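Local coordinates for adhesin (Streptococcus sanguinis SK1 = NCTC 7863, PDB 6VT2), which binds sialylated glycans through tandem Siglec-like modules, probably mediating attachment of the bacterium to host sialoglycoconjugates, at residues A[14-19]-A[82-87]; A[23-28]-A[75-80]; A[41-46]-A[112-117]; A[93-98]-A[121-126]. All coordinates share one frame; numbering follows the deposited sequence.

Contact 1: A[14-19]-A[82-87]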
# COMPACT_ATOMS: atom_id res chain seq x y z
N VAL A 14 -11.65 -30.04 -26.57
CA VAL A 14 -10.51 -29.55 -25.79
C VAL A 14 -10.18 -28.19 -26.39
O VAL A 14 -9.87 -28.14 -27.54
CB VAL A 14 -9.31 -30.48 -25.89
CG1 VAL A 14 -8.13 -29.87 -25.15
CG2 VAL A 14 -9.66 -31.84 -25.32
N ILE A 15 -10.31 -27.14 -25.62
CA ILE A 15 -9.94 -25.80 -26.11
C ILE A 15 -8.42 -25.63 -25.95
O ILE A 15 -7.99 -25.81 -24.86
CB ILE A 15 -10.71 -24.71 -25.36
CG1 ILE A 15 -12.20 -24.91 -25.50
CG2 ILE A 15 -10.27 -23.33 -25.82
CD1 ILE A 15 -12.65 -24.95 -26.90
N ALA A 16 -7.72 -25.21 -26.99
CA ALA A 16 -6.20 -25.12 -26.81
C ALA A 16 -5.93 -23.69 -27.29
O ALA A 16 -6.41 -23.34 -28.31
CB ALA A 16 -5.46 -26.10 -27.67
N TYR A 17 -5.16 -22.94 -26.58
CA TYR A 17 -4.93 -21.55 -26.96
C TYR A 17 -3.70 -21.47 -27.85
O TYR A 17 -2.76 -22.10 -27.59
CB TYR A 17 -4.79 -20.70 -25.71
CG TYR A 17 -6.11 -20.66 -25.01
CD1 TYR A 17 -7.13 -19.91 -25.53
CD2 TYR A 17 -6.35 -21.46 -23.92
CE1 TYR A 17 -8.38 -19.90 -24.96
CE2 TYR A 17 -7.60 -21.47 -23.35
CZ TYR A 17 -8.60 -20.68 -23.86
OH TYR A 17 -9.79 -20.76 -23.26
N ARG A 18 -3.79 -20.68 -28.89
CA ARG A 18 -2.72 -20.45 -29.84
C ARG A 18 -1.45 -20.04 -29.08
O ARG A 18 -1.53 -19.16 -28.30
CB ARG A 18 -3.17 -19.33 -30.77
CG ARG A 18 -2.09 -18.92 -31.72
CD ARG A 18 -2.65 -18.06 -32.82
NE ARG A 18 -3.33 -16.91 -32.29
CZ ARG A 18 -3.88 -15.97 -33.01
NH1 ARG A 18 -3.87 -16.07 -34.31
NH2 ARG A 18 -4.45 -14.93 -32.45
N GLY A 19 -0.33 -20.70 -29.33
CA GLY A 19 0.95 -20.38 -28.70
C GLY A 19 1.22 -21.16 -27.44
O GLY A 19 2.35 -21.21 -27.06
N GLY A 82 0.60 -31.04 -26.54
CA GLY A 82 1.42 -30.39 -27.53
C GLY A 82 1.46 -28.91 -27.28
O GLY A 82 1.02 -28.46 -26.29
N ILE A 83 2.09 -28.21 -28.19
CA ILE A 83 2.17 -26.75 -28.19
C ILE A 83 1.53 -26.28 -29.50
O ILE A 83 2.00 -26.67 -30.58
CB ILE A 83 3.62 -26.28 -28.08
CG1 ILE A 83 4.19 -26.75 -26.75
CG2 ILE A 83 3.65 -24.78 -28.26
CD1 ILE A 83 5.71 -26.60 -26.73
N VAL A 84 0.47 -25.48 -29.39
CA VAL A 84 -0.13 -24.92 -30.62
C VAL A 84 0.82 -23.88 -31.17
O VAL A 84 1.20 -22.99 -30.43
CB VAL A 84 -1.48 -24.28 -30.34
CG1 VAL A 84 -2.11 -23.73 -31.61
CG2 VAL A 84 -2.39 -25.36 -29.63
N PRO A 85 1.12 -23.89 -32.47
CA PRO A 85 2.02 -22.91 -33.04
C PRO A 85 1.48 -21.51 -32.81
O PRO A 85 0.27 -21.26 -32.90
CB PRO A 85 2.06 -23.28 -34.52
CG PRO A 85 1.72 -24.81 -34.52
CD PRO A 85 0.75 -24.97 -33.42
N ILE A 86 2.42 -20.59 -32.63
CA ILE A 86 2.07 -19.24 -32.30
C ILE A 86 1.34 -18.57 -33.45
O ILE A 86 0.62 -17.60 -33.20
CB ILE A 86 3.34 -18.45 -31.93
CG1 ILE A 86 2.95 -17.16 -31.18
CG2 ILE A 86 4.16 -18.17 -33.17
CD1 ILE A 86 2.29 -17.36 -29.89
N ASN A 87 1.50 -19.03 -34.69
CA ASN A 87 0.82 -18.41 -35.83
C ASN A 87 -0.31 -19.26 -36.40
O ASN A 87 -0.75 -19.04 -37.54
CB ASN A 87 1.81 -18.11 -36.94
CG ASN A 87 2.45 -19.35 -37.50
OD1 ASN A 87 2.64 -20.32 -36.78
ND2 ASN A 87 2.80 -19.31 -38.77
O HOH W 1 -2.54 -16.75 -36.47

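Contact 2: A[23-28]-A[75-80]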
# COMPACT_ATOMS: atom_id res chain seq x y z
N GLU A 23 -2.89 -30.03 -22.76
CA GLU A 23 -2.75 -31.42 -22.29
C GLU A 23 -4.12 -31.90 -21.86
O GLU A 23 -4.83 -31.12 -21.28
CB GLU A 23 -1.78 -31.48 -21.11
CG GLU A 23 -1.81 -32.76 -20.30
CD GLU A 23 -0.97 -32.55 -19.06
OE1 GLU A 23 0.21 -32.72 -19.15
OE2 GLU A 23 -1.51 -32.14 -18.04
N PHE A 24 -4.45 -33.13 -22.18
CA PHE A 24 -5.68 -33.74 -21.64
C PHE A 24 -5.41 -35.23 -21.55
O PHE A 24 -4.47 -35.62 -22.03
CB PHE A 24 -6.92 -33.40 -22.46
CG PHE A 24 -6.96 -33.93 -23.86
CD1 PHE A 24 -6.36 -33.23 -24.89
CD2 PHE A 24 -7.63 -35.10 -24.15
CE1 PHE A 24 -6.46 -33.68 -26.19
CE2 PHE A 24 -7.71 -35.56 -25.45
CZ PHE A 24 -7.13 -34.85 -26.46
N PHE A 25 -6.25 -35.97 -20.85
CA PHE A 25 -6.00 -37.40 -20.64
C PHE A 25 -7.14 -38.21 -21.21
O PHE A 25 -8.26 -37.76 -21.18
CB PHE A 25 -5.75 -37.64 -19.15
CG PHE A 25 -4.40 -37.12 -18.73
CD1 PHE A 25 -3.27 -37.89 -18.90
CD2 PHE A 25 -4.27 -35.84 -18.24
CE1 PHE A 25 -2.03 -37.40 -18.54
CE2 PHE A 25 -3.03 -35.35 -17.89
CZ PHE A 25 -1.91 -36.13 -18.04
N VAL A 26 -6.79 -39.36 -21.73
CA VAL A 26 -7.77 -40.33 -22.23
C VAL A 26 -7.66 -41.48 -21.24
O VAL A 26 -6.65 -41.72 -20.82
CB VAL A 26 -7.44 -40.76 -23.66
CG1 VAL A 26 -8.29 -41.95 -24.06
CG2 VAL A 26 -7.54 -39.61 -24.66
N GLU A 27 -8.75 -42.06 -20.81
CA GLU A 27 -8.73 -43.18 -19.84
C GLU A 27 -9.31 -44.39 -20.53
O GLU A 27 -10.29 -44.23 -21.19
CB GLU A 27 -9.47 -42.82 -18.56
CG GLU A 27 -8.69 -41.90 -17.64
CD GLU A 27 -9.20 -41.91 -16.22
OE1 GLU A 27 -10.37 -42.22 -16.02
OE2 GLU A 27 -8.42 -41.64 -15.31
N THR A 28 -8.63 -45.53 -20.40
CA THR A 28 -9.05 -46.75 -21.11
C THR A 28 -9.16 -47.90 -20.11
O THR A 28 -8.33 -48.00 -19.37
CB THR A 28 -8.13 -47.10 -22.28
OG1 THR A 28 -8.11 -45.97 -23.16
CG2 THR A 28 -8.60 -48.30 -23.07
N PRO A 75 -7.50 -46.96 -14.37
CA PRO A 75 -7.54 -46.94 -15.80
C PRO A 75 -6.20 -46.63 -16.47
O PRO A 75 -5.40 -45.99 -15.93
CB PRO A 75 -8.53 -45.84 -16.19
CG PRO A 75 -9.33 -45.64 -14.95
CD PRO A 75 -8.41 -45.97 -13.80
N LEU A 76 -6.03 -47.13 -17.67
CA LEU A 76 -4.83 -46.83 -18.44
C LEU A 76 -4.93 -45.36 -18.86
O LEU A 76 -5.91 -45.02 -19.43
CB LEU A 76 -4.78 -47.71 -19.66
CG LEU A 76 -3.54 -47.45 -20.47
CD1 LEU A 76 -2.29 -47.78 -19.66
CD2 LEU A 76 -3.59 -48.23 -21.75
N ARG A 77 -3.91 -44.56 -18.59
CA ARG A 77 -3.97 -43.13 -18.89
C ARG A 77 -3.12 -42.76 -20.11
O ARG A 77 -1.98 -43.07 -20.11
CB ARG A 77 -3.52 -42.38 -17.65
CG ARG A 77 -4.72 -42.27 -16.75
CD ARG A 77 -4.51 -41.69 -15.42
NE ARG A 77 -4.21 -40.30 -15.48
CZ ARG A 77 -5.01 -39.28 -15.59
NH1 ARG A 77 -6.28 -39.44 -15.86
NH2 ARG A 77 -4.47 -38.10 -15.47
N THR A 78 -3.71 -42.09 -21.08
CA THR A 78 -2.96 -41.68 -22.27
C THR A 78 -2.93 -40.16 -22.24
O THR A 78 -3.94 -39.60 -22.06
CB THR A 78 -3.66 -42.15 -23.53
OG1 THR A 78 -3.59 -43.56 -23.57
CG2 THR A 78 -3.07 -41.58 -24.80
N ARG A 79 -1.75 -39.59 -22.34
CA ARG A 79 -1.64 -38.14 -22.34
C ARG A 79 -1.69 -37.66 -23.80
O ARG A 79 -0.96 -38.15 -24.56
CB ARG A 79 -0.30 -37.77 -21.75
CG ARG A 79 -0.10 -36.26 -21.61
CD ARG A 79 1.38 -36.02 -21.35
NE ARG A 79 1.59 -34.62 -21.14
CZ ARG A 79 2.67 -33.99 -21.46
NH1 ARG A 79 2.73 -32.69 -21.27
NH2 ARG A 79 3.70 -34.64 -21.93
N VAL A 80 -2.54 -36.70 -24.10
CA VAL A 80 -2.56 -36.06 -25.44
C VAL A 80 -2.15 -34.62 -25.17
O VAL A 80 -2.65 -34.06 -24.30
CB VAL A 80 -3.94 -36.17 -26.09
CG1 VAL A 80 -3.93 -35.58 -27.48
CG2 VAL A 80 -4.41 -37.62 -26.17
O HOH W 2 -5.80 -44.63 -22.34

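Contact 3: A[41-46]-A[112-117]. With A2G (2-acetamido-2-deoxy-alpha-D-galactopyranose), chain D; GAL (beta-D-galactopyranose), chain B.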
# COMPACT_ATOMS: atom_id res chain seq x y z
N ARG A 41 -5.52 -40.94 -34.07
CA ARG A 41 -5.27 -40.92 -35.50
C ARG A 41 -6.27 -40.05 -36.24
O ARG A 41 -7.34 -39.77 -35.77
CB ARG A 41 -5.35 -42.34 -36.08
CG ARG A 41 -6.69 -43.02 -35.84
CD ARG A 41 -6.89 -44.31 -36.65
NE ARG A 41 -7.25 -44.03 -38.00
CZ ARG A 41 -7.37 -44.94 -38.92
NH1 ARG A 41 -7.16 -46.20 -38.62
NH2 ARG A 41 -7.75 -44.60 -40.13
N ASN A 42 -5.88 -39.72 -37.47
CA ASN A 42 -6.82 -39.08 -38.40
C ASN A 42 -7.85 -40.11 -38.83
O ASN A 42 -7.51 -41.20 -38.92
CB ASN A 42 -6.12 -38.71 -39.70
CG ASN A 42 -5.20 -37.54 -39.49
OD1 ASN A 42 -5.07 -37.14 -38.36
ND2 ASN A 42 -4.59 -37.02 -40.53
N ILE A 43 -9.04 -39.69 -39.17
CA ILE A 43 -10.07 -40.62 -39.70
C ILE A 43 -9.55 -41.30 -40.96
O ILE A 43 -9.87 -42.45 -41.16
CB ILE A 43 -11.42 -39.89 -39.95
CG1 ILE A 43 -12.56 -40.87 -40.26
CG2 ILE A 43 -11.33 -38.82 -41.04
CD1 ILE A 43 -12.78 -41.95 -39.21
N GLU A 44 -8.81 -40.58 -41.75
CA GLU A 44 -8.33 -41.09 -43.04
C GLU A 44 -7.34 -42.20 -42.81
O GLU A 44 -6.59 -42.12 -41.88
CB GLU A 44 -7.58 -40.06 -43.88
CG GLU A 44 -8.34 -38.84 -44.35
CD GLU A 44 -8.66 -37.76 -43.33
OE1 GLU A 44 -9.47 -36.90 -43.63
OE2 GLU A 44 -8.08 -37.79 -42.26
N GLY A 45 -7.34 -43.15 -43.72
CA GLY A 45 -6.41 -44.27 -43.68
C GLY A 45 -7.10 -45.60 -43.52
O GLY A 45 -8.28 -45.63 -43.19
N ALA A 46 -6.34 -46.66 -43.76
CA ALA A 46 -6.82 -48.00 -43.54
C ALA A 46 -7.06 -48.27 -42.06
O ALA A 46 -6.67 -47.50 -41.18
CB ALA A 46 -5.81 -48.99 -44.10
N LEU A 112 -13.60 -47.95 -35.55
CA LEU A 112 -13.35 -46.60 -36.04
C LEU A 112 -14.51 -46.25 -36.97
O LEU A 112 -14.72 -46.91 -38.00
CB LEU A 112 -12.06 -46.56 -36.81
CG LEU A 112 -11.79 -45.23 -37.45
CD1 LEU A 112 -11.62 -44.16 -36.32
CD2 LEU A 112 -10.49 -45.25 -38.28
N VAL A 113 -15.29 -45.24 -36.61
CA VAL A 113 -16.50 -44.86 -37.36
C VAL A 113 -16.50 -43.33 -37.45
O VAL A 113 -16.61 -42.70 -36.46
CB VAL A 113 -17.77 -45.38 -36.69
CG1 VAL A 113 -18.97 -45.07 -37.56
CG2 VAL A 113 -17.72 -46.86 -36.35
N ASP A 114 -16.41 -42.79 -38.65
CA ASP A 114 -16.40 -41.34 -38.90
C ASP A 114 -17.55 -40.65 -38.18
O ASP A 114 -18.65 -41.09 -38.27
CB ASP A 114 -16.61 -41.09 -40.38
CG ASP A 114 -16.55 -39.61 -40.71
OD1 ASP A 114 -15.58 -39.04 -40.39
OD2 ASP A 114 -17.53 -39.10 -41.25
N LYS A 115 -17.23 -39.71 -37.30
CA LYS A 115 -18.13 -38.82 -36.55
C LYS A 115 -18.96 -39.59 -35.54
O LYS A 115 -19.88 -39.04 -35.08
CB LYS A 115 -19.00 -37.99 -37.49
CG LYS A 115 -18.18 -37.04 -38.36
CD LYS A 115 -19.11 -36.19 -39.16
CE LYS A 115 -18.44 -35.27 -40.14
NZ LYS A 115 -19.42 -34.94 -41.20
N GLN A 116 -18.56 -40.81 -35.20
CA GLN A 116 -19.34 -41.60 -34.25
C GLN A 116 -18.52 -42.30 -33.20
O GLN A 116 -18.99 -42.48 -32.09
CB GLN A 116 -20.21 -42.64 -34.95
CG GLN A 116 -21.23 -42.02 -35.89
CD GLN A 116 -22.31 -43.00 -36.23
OE1 GLN A 116 -23.13 -43.37 -35.36
NE2 GLN A 116 -22.31 -43.47 -37.49
N SER A 117 -17.35 -42.76 -33.51
CA SER A 117 -16.55 -43.48 -32.53
C SER A 117 -15.77 -42.50 -31.67
O SER A 117 -15.93 -41.29 -31.78
CB SER A 117 -15.69 -44.53 -33.23
OG SER A 117 -14.77 -43.91 -34.12
O5 A2G D . -13.81 -39.27 -45.67
C1 A2G D . -12.56 -38.63 -45.89
O1 A2G D . -11.57 -39.32 -45.13
C2 A2G D . -12.66 -37.18 -45.43
N2 A2G D . -11.33 -36.61 -45.54
C3 A2G D . -13.01 -37.11 -43.95
O3 A2G D . -13.19 -35.74 -43.57
C4 A2G D . -14.28 -37.93 -43.70
O4 A2G D . -15.39 -37.27 -44.31
C5 A2G D . -14.13 -39.34 -44.27
C6 A2G D . -15.38 -40.19 -44.10
O6 A2G D . -15.02 -41.56 -44.34
C7 A2G D . -11.07 -35.66 -46.43
O7 A2G D . -11.91 -35.23 -47.20
C8 A2G D . -9.66 -35.14 -46.45
C1 GAL B . -12.74 -35.34 -42.34
C2 GAL B . -12.71 -33.79 -42.35
C3 GAL B . -12.49 -33.24 -40.94
C4 GAL B . -13.50 -33.85 -39.96
C5 GAL B . -13.39 -35.37 -40.04
C6 GAL B . -14.38 -36.13 -39.13
O2 GAL B . -11.64 -33.30 -43.13
O3 GAL B . -12.64 -31.82 -40.92
O4 GAL B . -14.81 -33.44 -40.29
O5 GAL B . -13.66 -35.81 -41.37
O6 GAL B . -14.13 -37.53 -39.14

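Contact 4: A[93-98]-A[121-126]. With SIA (N-acetyl-alpha-neuraminic acid), chain C.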
# COMPACT_ATOMS: atom_id res chain seq x y z
N GLY A 93 -12.61 -22.69 -38.76
CA GLY A 93 -12.11 -23.96 -39.19
C GLY A 93 -10.87 -24.41 -38.51
O GLY A 93 -10.40 -25.49 -38.85
N ASP A 94 -10.37 -23.64 -37.54
CA ASP A 94 -9.12 -23.99 -36.85
C ASP A 94 -9.40 -24.90 -35.65
O ASP A 94 -9.37 -24.55 -34.48
CB ASP A 94 -8.35 -22.73 -36.53
CG ASP A 94 -7.72 -22.11 -37.77
OD1 ASP A 94 -6.98 -22.86 -38.46
OD2 ASP A 94 -8.03 -20.92 -38.12
N ARG A 95 -9.75 -26.12 -36.05
CA ARG A 95 -10.20 -27.18 -35.17
C ARG A 95 -9.81 -28.52 -35.77
O ARG A 95 -9.63 -28.60 -36.90
CB ARG A 95 -11.71 -27.11 -34.95
CG ARG A 95 -12.49 -27.28 -36.24
CD ARG A 95 -13.90 -26.76 -36.09
NE ARG A 95 -14.74 -27.55 -35.23
CZ ARG A 95 -15.12 -27.18 -34.04
NH1 ARG A 95 -14.64 -26.08 -33.52
NH2 ARG A 95 -15.94 -27.92 -33.36
N TYR A 96 -9.68 -29.54 -34.95
CA TYR A 96 -9.25 -30.85 -35.42
C TYR A 96 -10.07 -31.95 -34.74
O TYR A 96 -10.02 -32.01 -33.59
CB TYR A 96 -7.78 -31.04 -35.06
CG TYR A 96 -6.85 -30.08 -35.72
CD1 TYR A 96 -6.48 -30.24 -37.03
CD2 TYR A 96 -6.47 -28.93 -35.08
CE1 TYR A 96 -5.66 -29.33 -37.64
CE2 TYR A 96 -5.67 -28.00 -35.69
CZ TYR A 96 -5.20 -28.24 -36.94
OH TYR A 96 -4.44 -27.35 -37.62
N THR A 97 -10.67 -32.83 -35.51
CA THR A 97 -11.44 -33.94 -34.96
C THR A 97 -10.52 -35.14 -35.14
O THR A 97 -10.23 -35.45 -36.23
CB THR A 97 -12.73 -34.19 -35.71
OG1 THR A 97 -13.37 -32.93 -35.73
CG2 THR A 97 -13.56 -35.26 -35.04
N LYS A 98 -10.08 -35.73 -34.05
CA LYS A 98 -9.17 -36.87 -34.15
C LYS A 98 -9.72 -38.03 -33.32
O LYS A 98 -10.40 -37.83 -32.40
CB LYS A 98 -7.77 -36.47 -33.71
CG LYS A 98 -7.19 -35.28 -34.44
CD LYS A 98 -6.94 -35.65 -35.89
CE LYS A 98 -6.83 -34.38 -36.66
NZ LYS A 98 -6.37 -34.57 -38.03
N VAL A 121 -12.44 -33.13 -30.30
CA VAL A 121 -12.23 -31.98 -31.17
C VAL A 121 -11.33 -31.04 -30.42
O VAL A 121 -11.68 -30.57 -29.32
CB VAL A 121 -13.52 -31.29 -31.55
CG1 VAL A 121 -13.22 -30.16 -32.52
CG2 VAL A 121 -14.47 -32.30 -32.25
N LEU A 122 -10.17 -30.79 -30.98
CA LEU A 122 -9.23 -29.80 -30.49
C LEU A 122 -9.48 -28.49 -31.20
O LEU A 122 -9.49 -28.44 -32.42
CB LEU A 122 -7.82 -30.33 -30.72
CG LEU A 122 -6.72 -29.49 -30.11
CD1 LEU A 122 -6.77 -29.58 -28.62
CD2 LEU A 122 -5.40 -30.02 -30.70
N VAL A 123 -9.77 -27.46 -30.43
CA VAL A 123 -10.23 -26.19 -30.96
C VAL A 123 -9.20 -25.16 -30.62
O VAL A 123 -8.92 -24.94 -29.43
CB VAL A 123 -11.62 -25.83 -30.41
CG1 VAL A 123 -12.16 -24.52 -31.00
CG2 VAL A 123 -12.59 -26.92 -30.62
N ILE A 124 -8.72 -24.45 -31.64
CA ILE A 124 -7.64 -23.49 -31.42
C ILE A 124 -8.20 -22.08 -31.30
O ILE A 124 -8.86 -21.60 -32.22
CB ILE A 124 -6.59 -23.56 -32.53
CG1 ILE A 124 -6.16 -25.03 -32.78
CG2 ILE A 124 -5.51 -22.59 -32.26
CD1 ILE A 124 -5.74 -25.73 -31.55
N ARG A 125 -7.97 -21.43 -30.16
CA ARG A 125 -8.53 -20.12 -29.86
C ARG A 125 -7.42 -19.14 -29.59
O ARG A 125 -6.30 -19.52 -29.19
CB ARG A 125 -9.50 -20.21 -28.67
CG ARG A 125 -10.62 -21.18 -28.96
CD ARG A 125 -11.29 -20.93 -30.25
NE ARG A 125 -11.95 -19.63 -30.25
CZ ARG A 125 -12.71 -19.22 -31.25
NH1 ARG A 125 -12.85 -19.96 -32.36
NH2 ARG A 125 -13.34 -18.07 -31.15
N PRO A 126 -7.69 -17.86 -29.75
CA PRO A 126 -6.67 -16.86 -29.44
C PRO A 126 -6.50 -16.69 -27.95
O PRO A 126 -7.42 -16.90 -27.16
CB PRO A 126 -7.20 -15.59 -30.12
CG PRO A 126 -8.72 -15.74 -29.90
CD PRO A 126 -8.97 -17.29 -30.15
C1 SIA C . -11.72 -31.60 -38.64
C2 SIA C . -11.73 -31.14 -40.16
C3 SIA C . -12.20 -29.70 -40.38
C4 SIA C . -11.26 -28.63 -39.80
C5 SIA C . -9.83 -28.86 -40.30
C6 SIA C . -9.42 -30.34 -40.08
C7 SIA C . -8.06 -30.74 -40.70
C8 SIA C . -7.87 -32.28 -40.64
C9 SIA C . -6.41 -32.64 -40.91
C10 SIA C . -8.14 -27.06 -40.24
C11 SIA C . -7.19 -26.26 -39.35
N5 SIA C . -8.88 -28.00 -39.60
O1A SIA C . -12.62 -31.15 -37.90
O1B SIA C . -10.79 -32.42 -38.37
O4 SIA C . -11.68 -27.31 -40.18
O6 SIA C . -10.36 -31.22 -40.68
O7 SIA C . -7.94 -30.23 -42.02
O8 SIA C . -8.29 -32.75 -39.35
O9 SIA C . -5.64 -32.29 -39.76
O10 SIA C . -8.20 -26.87 -41.45

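Contact 1: A[14-19]-A[82-87]
The guanidinium of Arg18 leans obliquely toward the carbonyl oxygen of Ile86, while its nitrogens find partners round the rim: NE forms a salt bridge with Asp186, and NH1 bonds weakly to His88 O. A water 2.6 Å from Arg18 NH1 and 3.1 Å from Asn87 O bridges the two, again weakly. Tyr17, the other flat group, has its CB directed away from residues 82-87, and its side chain touches Lys130. The Arg18 methylenes do the touching, with Arg18 CD 3.3 Å from Ile86 O and Arg18 CG 3.5 Å from Pro85 O. The first torsion sets CG opposite the backbone N (chi1 175°), bringing these methylenes against the two carbonyls, and the chain then bends at chi3 (56°). Val84 packs where strand 14-17 passes into the loop at Arg18. Its CG2 packs against Ala16 CB at 3.7 Å, its CG1 lies 3.8 Å from Arg18 CA, and its CB sits by Tyr17 O. Phe22 and Ile124 add to this apolar patch. Gly19 N points to Val84 O at 3.0 Å, but the angle at hydrogen is only 129°, a weak bond. Ile86 sends CD1 back to within 3.5 Å of Gly19 CA, so the glycine backbone is met by carbon as well as oxygen. The chemistry implies a small apolar contact of Ala16 and Val84 beside a polar one: the salt bridge to Asp186 links this SigLec-like module to the Rib-type region that follows, and the nearby carbonyls would probably suit the positive charge.

Contact 2: A[23-28]-A[75-80]
Arg77 reaches diagonally across the strands to Phe25, the partner of Arg79: CG stays beside the backbone N, and the bend at chi3 (69°) lays the guanidinium over one face of the Phe25 ring. The planes are 20° apart and the centres 4.3 Å apart, an off-centre cation-pi stack in which Arg77 NH2 comes 3.4 Å from Phe25 CG. The edge of the same guanidinium serves Glu27, whose OE2 takes Arg77 NH1 at 3.1 Å in a salt bridge on the anti side of the carboxylate, so one head group is held by face and rim together. Arg79 runs extended instead, and its NE and NH1 approach side-on to a single atom, with Arg79 NE 3.1 Å and Arg79 NH1 3.3 Å from Glu23 OE1. Its CB and CG brush the Phe25 ring on the way. On the face that carries Phe24, Val26 and Thr28, chi1 of 65° swings the Phe24 ring over Val80, whose CB stands 3.7 Å from the Phe24 ring centroid in a CH-pi contact. Phe120 meets that ring edge-to-face. Val26, paired with Thr78, also touches Val80 through its CG2, and a water joins Thr28 OG1, Thr78 OG1 and Leu76 O, while Thr78 OG1 also bonds to Thr61. Six backbone hydrogen bonds, from Phe24 N to Val80 O at one end to Leu76 N to Thr28 O at the other, tie the strands. This is a regular antiparallel pairing at the middle of one sheet of an immunoglobulin-like beta-sandwich, its buried face packed on the core and its outer face strung with salt bridges.

Contact 3: A[41-46]-A[112-117]
Ile43 wedges between Leu112, Asp114 and the bound sugars, and each of its carbons has a neighbour. Its CB lies 3.7 Å from O6 of the galactose; the branch CG2 comes to 3.6 Å from the same O6 and also faces C3 of the N-acetylgalactosamine. CG1, opposite the backbone N (chi1 -170°), heads for the other loop and crosses the Asp114 side chain at about a right angle, 3.5 Å from Asp114 OD1. The tip, CD1, reaches 3.7 Å from Asp114 CA and 3.8 Å from Leu112 CD1. Leu112 turns its other methyl to Arg41, setting CD2 over the centre of one guanidinium face, 3.2 Å from Arg41 CZ. Bonds from Arg41 NE to Asn42 O and NH1 to Ala46 O, with weaker ones from NH2 to the carbonyls of residues 43-46, fix the rotation of the group and gather the loop round it. Asp114 OD1 accepts galactose O6, though at 2.4 Å the bond is very short and its geometry doubtful, while Glu44 OE1 takes N2 of the N-acetylgalactosamine at 2.7 Å. The two loops follow strands 35-41 and 95-104, neighbours in the mixed sheet, and Tyr99 of the latter packs against both Ile43 and Asp114.

Contact 4: A[93-98]-A[121-126]
After Gly93, whose O takes O4 of the sialic acid at 2.6 Å, Asp94 O accepts the N-H of Ile124 at 2.9 Å, nearly straight at 164°, and so fastens the start of residues 93-98 to strand 121-125. Asp94 is the centre of an inverse gamma turn; its OD2 bonds to Gly91 N, and its OD1 lies near the acetyl methyl of the sugar. Arg95 sends its side chain to the opposite side of the sheet from Tyr96: chi1 of 62° and a bend at chi3 put one guanidinium face over Val121, with Val121 CG1 3.6 Å from Arg95 NH2, while NH1 rests on Val123. Its carbonyl O meanwhile receives sialic acid N5 at 2.9 Å. Tyr96 makes the hydrogen-bonded pair with Leu122, its N 2.8 Å from Leu122 O and its O accepting Leu122 N. Its ring has Ile124 CG1 and the glycerol-chain O9 near its plane, and its OH, bonded to His88, sits against the acetyl methyl. Thr97 takes both carboxylate oxygens: Thr97 N reaches O1B and Thr97 OG1 reaches O1A, each at 2.9 Å. Lys98 NZ, finally, grips O8 and O9 of the sialic acid. The loop and strand of residues 93-98 thus meet the carboxylate, O4, the amide and the glycerol chain. Such a Tyr-Thr-Lys run on an inner strand of a V-set-like sheet is consistent with the Thr-Arg sialic acid motif of related streptococcal adhesins, with lysine in the place of arginine.

In the fold
All four contacts belong to the first Siglec-like module. Contacts 1 and 4 are close neighbours, centres about 9 Å apart, because strand 13-17 runs beside strand 119-125; Ala16 N and Val123 O lie 2.7 Å apart, a probable hydrogen bond. Contact 3 lies about 16 Å from contact 4 between centres and joins it through Lys98 NZ and Asn42 OD1, 2.9 Å apart. Together they supply most of one trisaccharide pocket, which Asp53, Pro54 and Tyr99 complete, contact 4 taking the sialic acid and contact 3 the galactose and N-acetylgalactosamine. Contact 2 lies in the opposing sheet and shares strand 76-83 with contact 1, which thereby joins the two sheets; Val14 CG2 packs 3.6 Å from Phe24 CD1.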